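Local atomic coordinates of SAM-dependent O-methyltransferase (Leptospira interrogans, PDB entry 2HNK), a protein that probably transfers a methyl group from S-adenosylmethionine to a hydroxyl oxygen of a substrate, and binds the product S-adenosylhomocysteine. Residues F115-S120 with P135-D140; S146-F151 with K169-G174. All coordinates share one frame; numbering follows the deposited sequence.

Contact 1: residues F115-S120 with P135-D140; sequences FLKLGS and PSWASD
Lys-117 lies with its aliphatic chain over the indole of Trp-137, joining strand 114-118, an outermost strand of the Rossmann-like methyltransferase sheet, to the loop that follows helix 121-130. Lys-117 CD sits almost exactly above the five-membered ring of Trp-137, 3.4 Å from its centroid and 4° off the ring normal, a CH-pi contact over the face. Lys-117 CE reaches on to the nitrogen side of the indole, 3.4 Å from Trp-137 NE1, while Lys-117 CG lies over the six-membered ring, and CB stands beyond its rim, near Trp-137 CE3. The opposite indole face is met by CG of Pro-135, so the ring is sandwiched between proline and lysine; Thr-124 and Leu-128 of helix 121-130 also touch it. Phe-115, on the same side of the strand as Lys-117, meets the loop with its ring edge. CG stands anti to the carbonyl carbon (chi1 -63°), and the ring extends along the loop backbone past two carbonyl oxygens lying near its plane: Phe-115 CD2 is 3.2 Å from Trp-137 O and Phe-115 CE2 is 3.3 Å from Ser-139 O. No hydrogen bond crosses between the two segments. The ammonium of Lys-117 is at most weakly attracted to the indole, because the bends at chi2 and chi4 carry it back to its own strand, where NZ donates to Leu-118 O at 2.8 Å.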
loop_
_atom_site.group_PDB
_atom_site.type_symbol
_atom_site.label_atom_id
_atom_site.label_comp_id
_atom_site.label_asym_id
_atom_site.label_seq_id
_atom_site.Cartn_x
_atom_site.Cartn_y
_atom_site.Cartn_z
ATOM N N PHE C 115 4.885 19.049 -13.627
ATOM C CA PHE C 115 4.060 19.841 -14.536
ATOM C C PHE C 115 2.887 20.442 -13.764
ATOM O O PHE C 115 2.233 19.757 -12.979
ATOM C CB PHE C 115 3.509 18.956 -15.659
ATOM C CG PHE C 115 4.567 18.355 -16.547
ATOM C CD1 PHE C 115 5.460 17.397 -16.056
ATOM C CD2 PHE C 115 4.653 18.725 -17.887
ATOM C CE1 PHE C 115 6.433 16.844 -16.877
ATOM C CE2 PHE C 115 5.618 18.163 -18.722
ATOM C CZ PHE C 115 6.507 17.226 -18.220
ATOM N N LEU C 116 2.605 21.713 -13.987
ATOM C CA LEU C 116 1.524 22.372 -13.265
ATOM C C LEU C 116 0.487 22.952 -14.220
ATOM O O LEU C 116 0.831 23.590 -15.216
ATOM C CB LEU C 116 2.084 23.464 -12.345
ATOM C CG LEU C 116 1.135 24.286 -11.460
ATOM C CD1 LEU C 116 0.455 23.445 -10.401
ATOM C CD2 LEU C 116 1.900 25.417 -10.812
ATOM N N LYS C 117 -0.779 22.694 -13.915
ATOM C CA LYS C 117 -1.886 23.324 -14.593
ATOM C C LYS C 117 -2.857 23.894 -13.565
ATOM O O LYS C 117 -3.571 23.153 -12.885
ATOM C CB LYS C 117 -2.603 22.346 -15.527
ATOM C CG LYS C 117 -3.630 23.013 -16.462
ATOM C CD LYS C 117 -3.019 24.176 -17.246
ATOM C CE LYS C 117 -4.059 24.899 -18.098
ATOM N NZ LYS C 117 -5.056 25.607 -17.262
ATOM N N LEU C 118 -2.860 25.222 -13.467
ATOM C CA LEU C 118 -3.791 25.953 -12.622
ATOM C C LEU C 118 -5.133 26.064 -13.314
ATOM O O LEU C 118 -5.205 26.170 -14.540
ATOM C CB LEU C 118 -3.257 27.355 -12.310
ATOM C CG LEU C 118 -1.958 27.458 -11.502
ATOM C CD1 LEU C 118 -1.405 28.876 -11.595
ATOM C CD2 LEU C 118 -2.138 27.028 -10.024
ATOM N N GLY C 119 -6.191 26.050 -12.515
ATOM C CA GLY C 119 -7.550 26.096 -13.019
ATOM C C GLY C 119 -8.352 24.972 -12.405
ATOM O O GLY C 119 -7.843 24.238 -11.557
ATOM N N SER C 120 -9.603 24.848 -12.846
ATOM C CA SER C 120 -10.514 23.782 -12.436
ATOM C C SER C 120 -10.038 22.412 -12.922
ATOM O O SER C 120 -9.741 22.238 -14.109
ATOM C CB SER C 120 -11.920 24.088 -12.970
ATOM O OG SER C 120 -12.577 22.915 -13.440
ATOM N N PRO C 135 -1.302 19.565 -25.027
ATOM C CA PRO C 135 -1.247 20.986 -24.680
ATOM C C PRO C 135 0.144 21.320 -24.153
ATOM O O PRO C 135 0.854 20.426 -23.692
ATOM C CB PRO C 135 -2.305 21.133 -23.586
ATOM C CG PRO C 135 -2.533 19.743 -23.062
ATOM C CD PRO C 135 -2.271 18.817 -24.206
ATOM N N SER C 136 0.530 22.589 -24.237
ATOM C CA SER C 136 1.884 23.022 -23.903
ATOM C C SER C 136 2.277 22.581 -22.498
ATOM O O SER C 136 3.434 22.211 -22.253
ATOM C CB SER C 136 1.979 24.541 -24.000
ATOM O OG SER C 136 1.066 25.148 -23.101
ATOM N N TRP C 137 1.299 22.620 -21.590
ATOM C CA TRP C 137 1.506 22.261 -20.189
ATOM C C TRP C 137 1.589 20.747 -19.946
ATOM O O TRP C 137 2.012 20.323 -18.865
ATOM C CB TRP C 137 0.459 22.927 -19.283
ATOM C CG TRP C 137 -0.937 22.822 -19.778
ATOM C CD1 TRP C 137 -1.601 23.734 -20.549
ATOM C CD2 TRP C 137 -1.861 21.748 -19.533
ATOM N NE1 TRP C 137 -2.882 23.297 -20.799
ATOM C CE2 TRP C 137 -3.070 22.081 -20.190
ATOM C CE3 TRP C 137 -1.789 20.540 -18.814
ATOM C CZ2 TRP C 137 -4.201 21.249 -20.154
ATOM C CZ3 TRP C 137 -2.917 19.705 -18.786
ATOM C CH2 TRP C 137 -4.103 20.068 -19.453
ATOM N N ALA C 138 1.205 19.946 -20.943
ATOM C CA ALA C 138 1.337 18.487 -20.858
ATOM C C ALA C 138 2.286 17.911 -21.917
ATOM O O ALA C 138 2.447 16.689 -22.029
ATOM C CB ALA C 138 -0.027 17.813 -20.935
ATOM N N SER C 139 2.915 18.794 -22.689
ATOM C CA SER C 139 3.888 18.381 -23.687
ATOM C C SER C 139 5.024 17.611 -23.013
ATOM O O SER C 139 5.628 18.092 -22.036
ATOM C CB SER C 139 4.428 19.590 -24.457
ATOM O OG SER C 139 5.458 19.193 -25.355
ATOM N N ASP C 140 5.280 16.411 -23.534
ATOM C CA ASP C 140 6.304 15.485 -23.029
ATOM C C ASP C 140 5.925 14.834 -21.683
ATOM O O ASP C 140 6.772 14.232 -21.006
ATOM C CB ASP C 140 7.689 16.152 -22.962
ATOM C CG ASP C 140 8.833 15.155 -23.127
ATOM O OD1 ASP C 140 8.568 13.943 -23.299
ATOM O OD2 ASP C 140 10.005 15.582 -23.090
#

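Contact 2: residues S146-F151 with K169-G174; sequences SSIDLF and KLLKPG
Leu-170 and Leu-171 pack against Phe-151 on the buried side of this contact. The phenyl ring is met at its edge: Leu-171 CD2 lies in the ring plane 3.6 Å from Phe-151 CD1, and Leu-170 CB is 3.8 Å from Phe-151 CE1, the Leu-170 side chain crossing that of Phe-151 at about a right angle. Ile-148 lies alongside Leu-170 and points the same way, with Ile-148 CG1 against Leu-170 CB. Leu-125 of helix 121-130 touches both Phe-151 and Leu-170, extending the apolar layer between helix and sheet. Backbone bonds bind the segments next to this layer. Leu-170 O accepts from Ser-147 N and Ile-148 N, which approach from opposite faces of its carbonyl plane, and Lys-172 N returns a nearly straight bond (173°) to Ile-148 O. The resulting short parallel bridge pairs Ile-148 with Leu-171 and belongs to a beta-alpha-beta crossover of the Rossmann-like fold, at the point where helix 160-170 ends and the chain heads for strand 175-180. Toward solvent the contact is looser and polar. Ser-146 N still binds Lys-169 O at 2.8 Å, but Ser-146 OG reaches that carbonyl through a water. The Lys-172 chain, extended beyond CG, runs past Ser-146 O and Ser-147 O to a salt bridge with Asp-149, NZ meeting OD1 on its syn side at 2.9 Å. A second water spans NZ and Asp-149 OD2, an oxygen that also accepts from the backbone N atoms of Lys-62 and Arg-63.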
loop_
_atom_site.group_PDB
_atom_site.type_symbol
_atom_site.label_atom_id
_atom_site.label_comp_id
_atom_site.label_asym_id
_atom_site.label_seq_id
_atom_site.Cartn_x
_atom_site.Cartn_y
_atom_site.Cartn_z
ATOM N N SER C 146 -6.417 6.341 -21.333
ATOM C CA SER C 146 -5.450 5.277 -21.029
ATOM C C SER C 146 -3.995 5.717 -21.099
ATOM O O SER C 146 -3.159 5.016 -21.659
ATOM C CB SER C 146 -5.678 4.068 -21.943
ATOM O OG SER C 146 -6.817 3.345 -21.515
ATOM N N SER C 147 -3.689 6.874 -20.534
ATOM C CA SER C 147 -2.330 7.408 -20.627
ATOM C C SER C 147 -1.608 7.536 -19.275
ATOM O O SER C 147 -0.401 7.773 -19.237
ATOM C CB SER C 147 -2.358 8.763 -21.345
ATOM O OG SER C 147 -3.217 9.678 -20.685
ATOM N N ILE C 148 -2.347 7.374 -18.175
ATOM C CA ILE C 148 -1.819 7.650 -16.836
ATOM C C ILE C 148 -1.586 6.380 -16.011
ATOM O O ILE C 148 -2.393 5.448 -16.037
ATOM C CB ILE C 148 -2.735 8.657 -16.068
ATOM C CG1 ILE C 148 -3.044 9.889 -16.945
ATOM C CG2 ILE C 148 -2.119 9.067 -14.732
ATOM C CD1 ILE C 148 -1.813 10.724 -17.376
ATOM N N ASP C 149 -0.479 6.356 -15.277
ATOM C CA ASP C 149 -0.147 5.211 -14.427
ATOM C C ASP C 149 -0.824 5.277 -13.068
ATOM O O ASP C 149 -1.326 4.266 -12.562
ATOM C CB ASP C 149 1.364 5.131 -14.224
ATOM C CG ASP C 149 2.107 4.897 -15.513
ATOM O OD1 ASP C 149 1.615 4.115 -16.339
ATOM O OD2 ASP C 149 3.184 5.481 -15.691
ATOM N N LEU C 150 -0.830 6.472 -12.484
ATOM C CA LEU C 150 -1.264 6.641 -11.110
ATOM C C LEU C 150 -1.918 7.999 -10.891
ATOM O O LEU C 150 -1.461 9.018 -11.415
ATOM C CB LEU C 150 -0.084 6.422 -10.149
ATOM C CG LEU C 150 -0.323 6.390 -8.636
ATOM C CD1 LEU C 150 0.699 5.491 -7.938
ATOM C CD2 LEU C 150 -0.282 7.789 -8.035
ATOM N N PHE C 151 -2.997 7.989 -10.115
ATOM C CA PHE C 151 -3.681 9.203 -9.706
ATOM C C PHE C 151 -3.653 9.372 -8.204
ATOM O O PHE C 151 -3.806 8.400 -7.467
ATOM C CB PHE C 151 -5.142 9.158 -10.131
ATOM C CG PHE C 151 -5.415 9.808 -11.438
ATOM C CD1 PHE C 151 -5.355 9.077 -12.619
ATOM C CD2 PHE C 151 -5.761 11.153 -11.496
ATOM C CE1 PHE C 151 -5.632 9.686 -13.845
ATOM C CE2 PHE C 151 -6.049 11.766 -12.714
ATOM C CZ PHE C 151 -5.976 11.035 -13.887
ATOM N N LYS C 169 -10.982 6.889 -17.019
ATOM C CA LYS C 169 -10.754 7.039 -18.449
ATOM C C LYS C 169 -9.284 7.371 -18.743
ATOM O O LYS C 169 -8.694 6.843 -19.695
ATOM C CB LYS C 169 -11.705 8.104 -19.019
ATOM C CG LYS C 169 -11.575 8.333 -20.533
ATOM C CD LYS C 169 -12.918 8.157 -21.247
ATOM C CE LYS C 169 -13.293 6.681 -21.381
ATOM N NZ LYS C 169 -14.761 6.474 -21.617
ATOM N N LEU C 170 -8.684 8.224 -17.912
ATOM C CA LEU C 170 -7.277 8.584 -18.094
ATOM C C LEU C 170 -6.312 7.478 -17.676
ATOM O O LEU C 170 -5.217 7.380 -18.220
ATOM C CB LEU C 170 -6.941 9.892 -17.370
ATOM C CG LEU C 170 -7.395 11.174 -18.080
ATOM C CD1 LEU C 170 -7.471 12.332 -17.104
ATOM C CD2 LEU C 170 -6.488 11.519 -19.276
ATOM N N LEU C 171 -6.718 6.650 -16.714
ATOM C CA LEU C 171 -5.867 5.563 -16.228
ATOM C C LEU C 171 -5.727 4.434 -17.241
ATOM O O LEU C 171 -6.711 4.019 -17.847
ATOM C CB LEU C 171 -6.404 4.972 -14.917
ATOM C CG LEU C 171 -6.105 5.602 -13.562
ATOM C CD1 LEU C 171 -6.824 4.799 -12.477
ATOM C CD2 LEU C 171 -4.601 5.664 -13.268
ATOM N N LYS C 172 -4.500 3.936 -17.394
ATOM C CA LYS C 172 -4.241 2.701 -18.129
ATOM C C LYS C 172 -4.842 1.520 -17.368
ATOM O O LYS C 172 -4.962 1.575 -16.137
ATOM C CB LYS C 172 -2.736 2.469 -18.270
ATOM C CG LYS C 172 -1.956 3.574 -18.982
ATOM C CD LYS C 172 -0.499 3.157 -19.071
ATOM C CE LYS C 172 0.400 4.319 -19.378
ATOM N NZ LYS C 172 1.799 3.856 -19.226
ATOM N N PRO C 173 -5.226 0.442 -18.083
ATOM C CA PRO C 173 -5.606 -0.774 -17.364
ATOM C C PRO C 173 -4.475 -1.193 -16.427
ATOM O O PRO C 173 -3.305 -1.059 -16.779
ATOM C CB PRO C 173 -5.799 -1.795 -18.492
ATOM C CG PRO C 173 -6.241 -0.947 -19.666
ATOM C CD PRO C 173 -5.361 0.272 -19.546
ATOM N N GLY C 174 -4.820 -1.643 -15.226
ATOM C CA GLY C 174 -3.805 -1.945 -14.219
ATOM C C GLY C 174 -3.311 -0.738 -13.433
ATOM O O GLY C 174 -2.590 -0.897 -12.448
HETATM O O HOH W 1 -9.145 4.562 -20.644
HETATM O O HOH W 2 3.714 5.681 -18.414
#

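From the N terminus, the chain reaches strand 114-118 after strands 63-67 and 87-92. Contact 1 then closes a loop around helix 121-130, bringing 135-140 back beside the strand. The chain continues into strand 148-153, and contact 2 closes the next loop, around helix 160-170, before strand 175-180. The two loops follow in series, neither nested nor crossed, and the contacts stay apart, with nearest atoms about 8 Å from each other. Both reach the same sheet, contact 1 at one of its two outermost strands within the chain and contact 2 further in. Helix 121-130, enclosed by the first loop, is touched by side chains of both contacts and so connects the edge of the sheet with its interior.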